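PDB 2Z73: rhodopsin from Todarodes pacificus, which detects light through a retinal chromophore and signals through G-proteins to phospholipase C, serving vision at low light intensity. Local coordinates for residues G38-I43 and P300-K305; D80-L85 and G116-M121; P90-S95 and K109-I114; T178-G181 and C186-D189. One frame throughout, in Å; residues are numbered along the deposited sequence.

How the contacts relate
All four contacts are largely buried and touch retinal, but at different depths: contact 2 lies about 8 Å from the centre of the chain, contact 4 about 21 Å, measured centre to centre. Contacts 2 and 3 share helix 104-138, which meets helix 70-87 in the first and the later helix 91-97 in the second. Contact 1 joins helices 31-61 and 294-306 and reaches the surface at F40. These three are made mainly by carbon-to-carbon packing, with a CH-pi contact and a bridging water in contact 2. Contact 4, in the extracellular loop, is instead held by direct backbone hydrogen bonds. K305 of contact 1 is hydrogen-bonded to Y111 of contact 3, and the backbone carbonyl of C186 packs against that same ring.

Contact 1: residues G38-I43 and P300-K305; sequences GIFIGI and PVMFAK. With RET (retinal), chain D.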
# COMPACT_ATOMS: atom_id res chain seq x y z
N GLY A 38 -14.46 -16.37 -3.13
CA GLY A 38 -13.28 -17.17 -2.86
C GLY A 38 -12.31 -17.16 -4.03
O GLY A 38 -11.11 -16.99 -3.85
N ILE A 39 -12.84 -17.33 -5.23
CA ILE A 39 -12.00 -17.32 -6.42
C ILE A 39 -11.34 -15.96 -6.53
O ILE A 39 -10.15 -15.85 -6.81
CB ILE A 39 -12.83 -17.59 -7.68
CG1 ILE A 39 -13.31 -19.04 -7.67
CG2 ILE A 39 -12.01 -17.24 -8.93
CD1 ILE A 39 -14.29 -19.38 -8.77
N PHE A 40 -12.12 -14.93 -6.28
CA PHE A 40 -11.61 -13.57 -6.37
C PHE A 40 -10.40 -13.33 -5.47
O PHE A 40 -9.30 -13.03 -5.95
CB PHE A 40 -12.70 -12.56 -6.01
CG PHE A 40 -12.25 -11.14 -6.12
CD1 PHE A 40 -12.24 -10.51 -7.36
CD2 PHE A 40 -11.78 -10.46 -5.01
CE1 PHE A 40 -11.76 -9.22 -7.48
CE2 PHE A 40 -11.30 -9.17 -5.12
CZ PHE A 40 -11.29 -8.54 -6.36
N ILE A 41 -10.61 -13.46 -4.16
CA ILE A 41 -9.55 -13.23 -3.19
C ILE A 41 -8.36 -14.19 -3.39
O ILE A 41 -7.22 -13.84 -3.08
CB ILE A 41 -10.08 -13.32 -1.75
CG1 ILE A 41 -9.15 -12.55 -0.81
CG2 ILE A 41 -10.21 -14.76 -1.31
CD1 ILE A 41 -8.94 -11.07 -1.22
N GLY A 42 -8.65 -15.39 -3.90
CA GLY A 42 -7.60 -16.36 -4.16
C GLY A 42 -6.68 -15.84 -5.24
O GLY A 42 -5.46 -16.03 -5.19
N ILE A 43 -7.25 -15.17 -6.23
CA ILE A 43 -6.46 -14.62 -7.32
C ILE A 43 -5.70 -13.38 -6.85
O ILE A 43 -4.71 -12.98 -7.46
CB ILE A 43 -7.37 -14.30 -8.54
CG1 ILE A 43 -7.90 -15.62 -9.11
CG2 ILE A 43 -6.60 -13.52 -9.61
CD1 ILE A 43 -8.62 -15.50 -10.46
N PRO A 300 -17.15 -3.82 -1.13
CA PRO A 300 -16.14 -2.77 -0.95
C PRO A 300 -14.90 -3.26 -0.21
O PRO A 300 -13.82 -2.67 -0.35
CB PRO A 300 -16.89 -1.70 -0.17
CG PRO A 300 -18.28 -1.88 -0.65
CD PRO A 300 -18.44 -3.37 -0.60
N VAL A 301 -15.03 -4.33 0.58
CA VAL A 301 -13.87 -4.86 1.29
C VAL A 301 -12.98 -5.64 0.32
O VAL A 301 -11.76 -5.62 0.44
CB VAL A 301 -14.25 -5.80 2.48
CG1 VAL A 301 -14.62 -7.17 1.98
CG2 VAL A 301 -13.09 -5.90 3.47
N MET A 302 -13.59 -6.31 -0.65
CA MET A 302 -12.82 -7.05 -1.65
C MET A 302 -11.95 -6.06 -2.43
O MET A 302 -10.76 -6.28 -2.66
CB MET A 302 -13.76 -7.78 -2.62
CG MET A 302 -14.70 -8.75 -1.94
SD MET A 302 -13.82 -9.74 -0.70
CE MET A 302 -13.71 -11.31 -1.58
N PHE A 303 -12.57 -4.96 -2.84
CA PHE A 303 -11.87 -3.92 -3.57
C PHE A 303 -10.69 -3.47 -2.72
O PHE A 303 -9.58 -3.30 -3.23
CB PHE A 303 -12.82 -2.74 -3.83
CG PHE A 303 -12.30 -1.75 -4.83
CD1 PHE A 303 -12.14 -2.11 -6.16
CD2 PHE A 303 -11.95 -0.45 -4.44
CE1 PHE A 303 -11.64 -1.20 -7.10
CE2 PHE A 303 -11.45 0.47 -5.36
CZ PHE A 303 -11.30 0.10 -6.70
N ALA A 304 -10.93 -3.28 -1.43
CA ALA A 304 -9.86 -2.86 -0.51
C ALA A 304 -8.76 -3.92 -0.42
O ALA A 304 -7.58 -3.60 -0.54
CB ALA A 304 -10.43 -2.55 0.89
N LYS A 305 -9.15 -5.17 -0.22
CA LYS A 305 -8.17 -6.25 -0.11
C LYS A 305 -7.26 -6.39 -1.33
O LYS A 305 -6.08 -6.73 -1.20
CB LYS A 305 -8.88 -7.58 0.15
CG LYS A 305 -9.57 -7.67 1.50
CD LYS A 305 -9.89 -9.12 1.84
CE LYS A 305 -10.84 -9.23 3.02
NZ LYS A 305 -10.22 -9.04 4.32
C1 RET D . -9.41 2.16 7.79
C2 RET D . -9.39 3.32 6.75
C3 RET D . -8.67 3.02 5.44
C4 RET D . -7.25 2.47 5.67
C5 RET D . -7.21 1.34 6.70
C6 RET D . -8.17 1.18 7.67
C7 RET D . -8.13 0.05 8.68
C8 RET D . -8.37 -1.30 8.38
C9 RET D . -8.31 -2.52 9.20
C10 RET D . -8.59 -3.63 8.51
C11 RET D . -8.58 -5.03 8.90
C12 RET D . -8.89 -6.11 8.13
C13 RET D . -9.45 -6.32 6.74
C14 RET D . -9.56 -7.58 6.22
C15 RET D . -10.10 -7.86 4.89
C16 RET D . -9.48 2.76 9.19
C17 RET D . -10.77 1.42 7.57
C18 RET D . -5.99 0.48 6.48
C19 RET D . -7.90 -2.45 10.66
C20 RET D . -9.87 -5.05 5.97
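K305 NZ is held by two groups: a covalent bond of 1.3 Å to retinal C15, and a hydrogen bond with the hydroxyl of Y111 on helix 104-138. This retinylidene linkage is the defining feature of opsins, and K305 carries it on the seventh transmembrane helix, beside the first. The short axes of 38-43 and 300-305 run close to parallel, at 17°, yet approach only to 10.5 Å, so side chains bridge the gap, chiefly M302. Its CB sits 3.8 Å from F40 CE2, an oblique approach to the ring, while its chain, bent at chi2 and chi3, brings the methyl CE to 4.2 Å from I41 CB. F40 and M302 run alongside each other, pointing opposite ways, with the phenylalanine on the outer surface and the thioether inside. M92 of helix 91-97 packs on both I41 and M302 and extends the apolar cluster. K305 starts toward helix 31-61 and then turns off to retinal through a bend at its last torsion, chi4 -78°. V301 CG2 touches the chromophore at C15, 3.8 Å away. I41 CD1 lies against the aliphatic part of the lysine, 3.7 Å from K305 CB and 3.8 Å from K305 CD.

Contact 2: residues D80-L85 and G116-M121; sequences DFTFSL and GIFGFM. With RET (retinal), chain D; PLM (palmitic acid), chain E.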
# COMPACT_ATOMS: atom_id res chain seq x y z
N ASP A 80 2.55 -5.77 1.42
CA ASP A 80 1.53 -6.21 0.48
C ASP A 80 1.59 -7.72 0.26
O ASP A 80 0.56 -8.37 0.03
CB ASP A 80 1.69 -5.46 -0.83
CG ASP A 80 1.43 -3.98 -0.67
OD1 ASP A 80 1.77 -3.20 -1.59
OD2 ASP A 80 0.88 -3.60 0.38
N PHE A 81 2.79 -8.28 0.35
CA PHE A 81 2.92 -9.71 0.18
C PHE A 81 2.12 -10.44 1.27
O PHE A 81 1.26 -11.25 0.98
CB PHE A 81 4.39 -10.15 0.30
CG PHE A 81 4.57 -11.64 0.20
CD1 PHE A 81 4.62 -12.26 -1.03
CD2 PHE A 81 4.62 -12.42 1.35
CE1 PHE A 81 4.71 -13.64 -1.12
CE2 PHE A 81 4.70 -13.80 1.28
CZ PHE A 81 4.75 -14.42 0.04
N THR A 82 2.43 -10.11 2.53
CA THR A 82 1.79 -10.71 3.69
C THR A 82 0.29 -10.49 3.71
O THR A 82 -0.47 -11.35 4.14
CB THR A 82 2.38 -10.15 5.02
OG1 THR A 82 3.80 -10.03 4.92
CG2 THR A 82 2.05 -11.09 6.19
N PHE A 83 -0.15 -9.32 3.26
CA PHE A 83 -1.58 -9.02 3.23
C PHE A 83 -2.26 -10.03 2.30
O PHE A 83 -3.22 -10.71 2.67
CB PHE A 83 -1.83 -7.62 2.69
CG PHE A 83 -3.23 -7.14 2.87
CD1 PHE A 83 -3.56 -6.31 3.95
CD2 PHE A 83 -4.24 -7.53 1.99
CE1 PHE A 83 -4.86 -5.88 4.14
CE2 PHE A 83 -5.55 -7.10 2.17
CZ PHE A 83 -5.86 -6.28 3.25
N SER A 84 -1.75 -10.10 1.08
CA SER A 84 -2.30 -10.99 0.08
C SER A 84 -2.26 -12.46 0.51
O SER A 84 -3.21 -13.21 0.24
CB SER A 84 -1.53 -10.81 -1.24
OG SER A 84 -1.46 -9.43 -1.60
N LEU A 85 -1.18 -12.86 1.18
CA LEU A 85 -1.04 -14.24 1.64
C LEU A 85 -2.12 -14.59 2.66
O LEU A 85 -2.97 -15.47 2.45
CB LEU A 85 0.32 -14.46 2.30
CG LEU A 85 0.99 -15.85 2.24
CD1 LEU A 85 1.81 -16.05 3.51
CD2 LEU A 85 -0.04 -16.97 2.11
N GLY A 116 -5.08 -5.33 9.20
CA GLY A 116 -4.96 -3.95 9.61
C GLY A 116 -3.53 -3.47 9.74
O GLY A 116 -3.19 -2.37 9.30
N ILE A 117 -2.71 -4.31 10.36
CA ILE A 117 -1.31 -4.00 10.60
C ILE A 117 -0.56 -3.67 9.32
O ILE A 117 0.26 -2.77 9.30
CB ILE A 117 -0.61 -5.17 11.33
CG1 ILE A 117 0.77 -4.74 11.83
CG2 ILE A 117 -0.45 -6.35 10.41
CD1 ILE A 117 1.45 -5.80 12.69
N PHE A 118 -0.85 -4.40 8.24
CA PHE A 118 -0.16 -4.13 6.97
C PHE A 118 -0.86 -3.12 6.09
O PHE A 118 -0.28 -2.62 5.13
CB PHE A 118 0.10 -5.44 6.21
CG PHE A 118 1.15 -6.29 6.86
CD1 PHE A 118 0.79 -7.42 7.59
CD2 PHE A 118 2.47 -5.90 6.82
CE1 PHE A 118 1.75 -8.15 8.28
CE2 PHE A 118 3.45 -6.61 7.51
CZ PHE A 118 3.08 -7.75 8.24
N GLY A 119 -2.11 -2.84 6.41
CA GLY A 119 -2.85 -1.84 5.66
C GLY A 119 -2.32 -0.51 6.18
O GLY A 119 -2.09 0.42 5.41
N PHE A 120 -2.10 -0.44 7.49
CA PHE A 120 -1.57 0.78 8.09
C PHE A 120 -0.12 0.95 7.66
O PHE A 120 0.38 2.06 7.52
CB PHE A 120 -1.63 0.72 9.63
CG PHE A 120 -3.03 0.77 10.19
CD1 PHE A 120 -3.34 0.04 11.34
CD2 PHE A 120 -4.02 1.54 9.60
CE1 PHE A 120 -4.62 0.08 11.90
CE2 PHE A 120 -5.31 1.60 10.14
CZ PHE A 120 -5.61 0.85 11.30
N MET A 121 0.56 -0.17 7.44
CA MET A 121 1.97 -0.16 7.05
C MET A 121 2.19 0.27 5.62
O MET A 121 3.15 0.98 5.33
CB MET A 121 2.60 -1.54 7.26
CG MET A 121 4.12 -1.50 7.28
SD MET A 121 4.88 -2.97 8.03
CE MET A 121 5.46 -3.82 6.61
C1 RET D . -9.41 2.16 7.79
C2 RET D . -9.39 3.32 6.75
C3 RET D . -8.67 3.02 5.44
C4 RET D . -7.25 2.47 5.67
C5 RET D . -7.21 1.34 6.70
C6 RET D . -8.17 1.18 7.67
C7 RET D . -8.13 0.05 8.68
C8 RET D . -8.37 -1.30 8.38
C9 RET D . -8.31 -2.52 9.20
C10 RET D . -8.59 -3.63 8.51
C11 RET D . -8.58 -5.03 8.90
C12 RET D . -8.89 -6.11 8.13
C13 RET D . -9.45 -6.32 6.74
C14 RET D . -9.56 -7.58 6.22
C15 RET D . -10.10 -7.86 4.89
C16 RET D . -9.48 2.76 9.19
C17 RET D . -10.77 1.42 7.57
C18 RET D . -5.99 0.48 6.48
C19 RET D . -7.90 -2.45 10.66
C20 RET D . -9.87 -5.05 5.97
C1 PLM E . 18.30 -12.92 0.76
O2 PLM E . 18.64 -13.98 0.26
C2 PLM E . 17.15 -12.13 0.14
C3 PLM E . 15.95 -11.94 1.08
C4 PLM E . 14.68 -12.51 0.47
C5 PLM E . 13.46 -12.09 1.23
C6 PLM E . 12.23 -12.69 0.59
C7 PLM E . 11.09 -12.74 1.59
C8 PLM E . 9.82 -13.35 0.98
C9 PLM E . 8.57 -13.01 1.80
CA PLM E . 8.24 -14.07 2.83
CB PLM E . 7.47 -13.45 3.98
CC PLM E . 6.78 -14.52 4.82
CD PLM E . 6.03 -13.89 5.97
CE PLM E . 4.64 -14.48 6.08
CF PLM E . 4.41 -15.20 7.39
CG PLM E . 3.00 -15.78 7.47
O HOH W 1 -1.19 -4.12 2.69
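Within the seven-helix bundle of this class A receptor, the second and third transmembrane helices pack where T82 meets the face of the F118 ring. T82 CB stands 4.0 Å from the centroid of that ring and 17° off its normal, the geometry of a CH-pi contact, and the methyl T82 CG2 is 3.6 Å from F118 CE1. F118 CG lies anti to its own carbonyl carbon, chi1 -71°, which carries the ring toward helix 70-87. The hydroxyl of T82 is bonded back to F78 O, so the threonine offers carbon to the ring. Nearer the backbone, F118 CB comes to the edge of the F83 ring, 4.4 Å from F83 CD1. Replacing F118 by alanine is likely to leave T82 CB and CG2 without the ring they pack on. Away from this interface G116 CA lies 3.5 Å from retinal C19, where a side chain would collide with the chromophore. The polar link is made by one water, which donates to D80 OD2 at 3.1 Å and to F118 O at 3.0 Å; S122 OG also bonds to both acceptors. With both water hydrogens spent on acceptors, the carboxylate and the backbone carbonyl are joined across the helices without a direct bond.

Contact 3: residues P90-S95 and K109-I114; sequences PLMTIS and KVYGFI. With RET (retinal), chain D.
Y111 is the first residue along 109-114 to meet the other segment, with its CD1 3.8 Å from L91 CB. Its CG stands anti to the backbone N, chi1 -178°, and the ring extends toward helix 91-97, where transmembrane helix 2 resumes after the break at the cis peptide bond before P90. The side chains of L91 and Y111 lie side by side and point opposite ways: L91 CB and CD1 both come to the rim of the ring, and CD1 lies in its plane, 3.9 Å from Y111 CD1. M92 crosses at the phenol end, where its SD is 3.8 Å from Y111 OH, while M92 CB is 4.3 Å from Y111 CE1. W101 adds an edge-to-face ring contact with Y111. The tyrosine also reaches the chromophore, Y111 CE2 being 3.8 Å from retinal C14. G112 follows and brings its backbone to the polyene, with G112 O 3.4 Å from retinal C11. I114, farther on, packs on V86 of helix 70-87, which L91 also touches. In the facing segment S95 OG donates to L91 O at 2.8 Å, closing a side-chain bond within that helix. The phenol oxygen bonds to the backbone N87 O, which can only accept, so the tyrosine probably spends its hydrogen there and faces K305 NZ of the retinal linkage as an acceptor.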
# COMPACT_ATOMS: atom_id res chain seq x y z
N PRO A 90 -5.21 -19.57 2.46
CA PRO A 90 -6.48 -20.31 2.46
C PRO A 90 -7.57 -19.84 3.43
O PRO A 90 -8.71 -20.30 3.35
CB PRO A 90 -6.02 -21.71 2.83
CG PRO A 90 -5.07 -21.41 3.94
CD PRO A 90 -4.25 -20.23 3.37
N LEU A 91 -7.23 -18.96 4.36
CA LEU A 91 -8.21 -18.51 5.35
C LEU A 91 -9.55 -18.02 4.78
O LEU A 91 -10.62 -18.42 5.26
CB LEU A 91 -7.58 -17.46 6.27
CG LEU A 91 -6.40 -17.97 7.11
CD1 LEU A 91 -5.77 -16.86 7.93
CD2 LEU A 91 -6.88 -19.08 8.02
N MET A 92 -9.53 -17.16 3.77
CA MET A 92 -10.80 -16.67 3.23
C MET A 92 -11.32 -17.57 2.13
O MET A 92 -12.45 -18.05 2.19
CB MET A 92 -10.68 -15.24 2.71
CG MET A 92 -12.05 -14.62 2.40
SD MET A 92 -12.05 -12.92 1.77
CE MET A 92 -13.76 -12.71 1.48
N THR A 93 -10.49 -17.80 1.12
CA THR A 93 -10.88 -18.64 0.00
C THR A 93 -11.52 -19.95 0.45
O THR A 93 -12.59 -20.31 -0.05
CB THR A 93 -9.67 -18.93 -0.89
OG1 THR A 93 -9.10 -17.69 -1.31
CG2 THR A 93 -10.08 -19.75 -2.12
N ILE A 94 -10.88 -20.65 1.38
CA ILE A 94 -11.43 -21.92 1.86
C ILE A 94 -12.74 -21.67 2.59
O ILE A 94 -13.69 -22.44 2.46
CB ILE A 94 -10.43 -22.66 2.78
CG1 ILE A 94 -9.26 -23.18 1.95
CG2 ILE A 94 -11.09 -23.82 3.50
CD1 ILE A 94 -9.66 -24.15 0.87
N SER A 95 -12.80 -20.59 3.36
CA SER A 95 -14.00 -20.25 4.10
C SER A 95 -15.16 -20.03 3.16
O SER A 95 -16.28 -20.49 3.42
CB SER A 95 -13.78 -18.99 4.94
OG SER A 95 -13.12 -19.31 6.14
N LYS A 109 -8.77 -13.41 14.62
CA LYS A 109 -8.05 -12.28 15.20
C LYS A 109 -6.76 -12.03 14.42
O LYS A 109 -6.48 -10.92 13.98
CB LYS A 109 -7.73 -12.55 16.67
CG LYS A 109 -8.96 -12.91 17.48
CD LYS A 109 -8.61 -13.12 18.93
CE LYS A 109 -9.85 -13.45 19.75
NZ LYS A 109 -9.57 -13.41 21.21
N VAL A 110 -5.98 -13.09 14.25
CA VAL A 110 -4.74 -12.99 13.51
C VAL A 110 -5.02 -12.43 12.13
O VAL A 110 -4.31 -11.56 11.63
CB VAL A 110 -4.07 -14.37 13.35
CG1 VAL A 110 -3.02 -14.31 12.24
CG2 VAL A 110 -3.43 -14.78 14.68
N TYR A 111 -6.09 -12.93 11.51
CA TYR A 111 -6.46 -12.48 10.18
C TYR A 111 -6.73 -10.99 10.19
O TYR A 111 -6.05 -10.23 9.49
CB TYR A 111 -7.70 -13.23 9.71
CG TYR A 111 -8.16 -12.88 8.32
CD1 TYR A 111 -8.00 -13.78 7.26
CD2 TYR A 111 -8.80 -11.66 8.06
CE1 TYR A 111 -8.47 -13.48 5.98
CE2 TYR A 111 -9.27 -11.35 6.78
CZ TYR A 111 -9.10 -12.26 5.75
OH TYR A 111 -9.55 -11.95 4.49
N GLY A 112 -7.71 -10.56 10.97
CA GLY A 112 -8.05 -9.15 11.03
C GLY A 112 -6.90 -8.25 11.44
O GLY A 112 -6.73 -7.17 10.87
N PHE A 113 -6.12 -8.70 12.42
CA PHE A 113 -4.98 -7.95 12.94
C PHE A 113 -3.87 -7.78 11.88
O PHE A 113 -3.23 -6.72 11.79
CB PHE A 113 -4.43 -8.68 14.16
CG PHE A 113 -3.19 -8.07 14.74
CD1 PHE A 113 -3.14 -6.72 15.05
CD2 PHE A 113 -2.08 -8.86 15.03
CE1 PHE A 113 -2.01 -6.16 15.63
CE2 PHE A 113 -0.94 -8.32 15.62
CZ PHE A 113 -0.91 -6.95 15.92
N ILE A 114 -3.65 -8.83 11.09
CA ILE A 114 -2.65 -8.81 10.05
C ILE A 114 -3.12 -7.91 8.91
O ILE A 114 -2.32 -7.20 8.29
CB ILE A 114 -2.42 -10.23 9.49
CG1 ILE A 114 -1.62 -11.05 10.51
CG2 ILE A 114 -1.69 -10.16 8.16
CD1 ILE A 114 -0.21 -10.53 10.74
C1 RET D . -9.41 2.16 7.79
C2 RET D . -9.39 3.32 6.75
C3 RET D . -8.67 3.02 5.44
C4 RET D . -7.25 2.47 5.67
C5 RET D . -7.21 1.34 6.70
C6 RET D . -8.17 1.18 7.67
C7 RET D . -8.13 0.05 8.68
C8 RET D . -8.37 -1.30 8.38
C9 RET D . -8.31 -2.52 9.20
C10 RET D . -8.59 -3.63 8.51
C11 RET D . -8.58 -5.03 8.90
C12 RET D . -8.89 -6.11 8.13
C13 RET D . -9.45 -6.32 6.74
C14 RET D . -9.56 -7.58 6.22
C15 RET D . -10.10 -7.86 4.89
C16 RET D . -9.48 2.76 9.19
C17 RET D . -10.77 1.42 7.57
C18 RET D . -5.99 0.48 6.48
C19 RET D . -7.90 -2.45 10.66
C20 RET D . -9.87 -5.05 5.97

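Contact 4: residues T178-G181 and C186-D189; sequences TLEG and CSFD. With RET (retinal), chain D.
T178 and S187 are joined by two backbone hydrogen bonds: T178 N gives to S187 O at 2.8 Å with an angle of 138° at the hydrogen, and S187 N gives to T178 O at 2.9 Å with a straighter 153°. Together they define an antiparallel hydrogen-bonded pair, its two side chains on one face of the sheet. The E180 carboxylate is bonded through OE1 to the hydroxyls of Y277 and Y190 and through OE2 to N185 ND2; three polar groups thus hold it, and OE2 comes 3.5 Å from S187 CB. S187 OG also bonds to Y277. The two strands form the beta hairpin of the second extracellular loop, which covers the extracellular side of the retinal pocket as in other rhodopsins. C186 fastens it to the extracellular end of helix 104-138 through a disulfide with C108, and L179 CD2 packs on the sulfur, 3.6 Å from C186 SG. The second strand's backbone lines the pocket, with C186 O 3.3 Å from retinal C14. F188 CG lies between its backbone N and carbonyl carbon, chi1 60°, which sets the ring obliquely against the polyene: CD2 is 3.6 Å from retinal C19 and CE2 3.7 Å from retinal C9. With a serine at F188, the C19 methyl would probably lose its packing partner and that part of the polyene could shift. Farther out, T178 CG2 approaches D189 CB at 4.3 Å.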
# COMPACT_ATOMS: atom_id res chain seq x y z
N THR A 178 -13.64 -9.48 14.29
CA THR A 178 -14.63 -10.52 14.16
C THR A 178 -15.07 -10.64 12.71
O THR A 178 -14.50 -9.99 11.83
CB THR A 178 -15.85 -10.21 15.07
OG1 THR A 178 -16.89 -11.16 14.84
CG2 THR A 178 -16.36 -8.81 14.82
N LEU A 179 -16.07 -11.48 12.45
CA LEU A 179 -16.57 -11.67 11.09
C LEU A 179 -17.39 -10.46 10.60
O LEU A 179 -17.92 -9.68 11.39
CB LEU A 179 -17.43 -12.93 11.05
CG LEU A 179 -16.78 -14.19 11.62
CD1 LEU A 179 -17.87 -15.13 12.13
CD2 LEU A 179 -15.89 -14.87 10.58
N GLU A 180 -17.48 -10.31 9.29
CA GLU A 180 -18.25 -9.23 8.69
C GLU A 180 -18.94 -9.76 7.44
O GLU A 180 -18.73 -10.91 7.05
CB GLU A 180 -17.34 -8.04 8.33
CG GLU A 180 -16.49 -8.22 7.07
CD GLU A 180 -15.65 -7.00 6.78
OE1 GLU A 180 -16.14 -5.88 7.03
OE2 GLU A 180 -14.51 -7.15 6.28
N GLY A 181 -19.78 -8.93 6.82
CA GLY A 181 -20.48 -9.32 5.61
C GLY A 181 -21.00 -10.74 5.55
O GLY A 181 -21.83 -11.13 6.38
N CYS A 186 -12.41 -11.83 8.26
CA CYS A 186 -12.52 -11.06 9.47
C CYS A 186 -12.02 -9.64 9.30
O CYS A 186 -11.40 -9.31 8.30
CB CYS A 186 -11.78 -11.80 10.60
SG CYS A 186 -12.77 -13.22 11.20
N SER A 187 -12.35 -8.79 10.26
CA SER A 187 -11.94 -7.39 10.24
C SER A 187 -12.22 -6.85 11.64
O SER A 187 -12.56 -7.62 12.53
CB SER A 187 -12.76 -6.62 9.21
OG SER A 187 -12.29 -5.29 9.08
N PHE A 188 -12.08 -5.54 11.84
CA PHE A 188 -12.37 -4.97 13.15
C PHE A 188 -13.86 -4.76 13.30
O PHE A 188 -14.61 -4.86 12.33
CB PHE A 188 -11.61 -3.66 13.35
CG PHE A 188 -11.95 -2.59 12.34
CD1 PHE A 188 -12.71 -1.49 12.71
CD2 PHE A 188 -11.48 -2.68 11.04
CE1 PHE A 188 -13.01 -0.48 11.79
CE2 PHE A 188 -11.77 -1.67 10.11
CZ PHE A 188 -12.54 -0.57 10.50
N ASP A 189 -14.31 -4.48 14.51
CA ASP A 189 -15.73 -4.26 14.77
C ASP A 189 -16.12 -2.78 14.60
O ASP A 189 -15.77 -1.93 15.43
CB ASP A 189 -16.06 -4.73 16.19
CG ASP A 189 -17.54 -4.77 16.46
OD1 ASP A 189 -18.33 -4.46 15.54
OD2 ASP A 189 -17.91 -5.13 17.59
C1 RET D . -9.41 2.16 7.79
C2 RET D . -9.39 3.32 6.75
C3 RET D . -8.67 3.02 5.44
C4 RET D . -7.25 2.47 5.67
C5 RET D . -7.21 1.34 6.70
C6 RET D . -8.17 1.18 7.67
C7 RET D . -8.13 0.05 8.68
C8 RET D . -8.37 -1.30 8.38
C9 RET D . -8.31 -2.52 9.20
C10 RET D . -8.59 -3.63 8.51
C11 RET D . -8.58 -5.03 8.90
C12 RET D . -8.89 -6.11 8.13
C13 RET D . -9.45 -6.32 6.74
C14 RET D . -9.56 -7.58 6.22
C15 RET D . -10.10 -7.86 4.89
C16 RET D . -9.48 2.76 9.19
C17 RET D . -10.77 1.42 7.57
C18 RET D . -5.99 0.48 6.48
C19 RET D . -7.90 -2.45 10.66
C20 RET D . -9.87 -5.05 5.97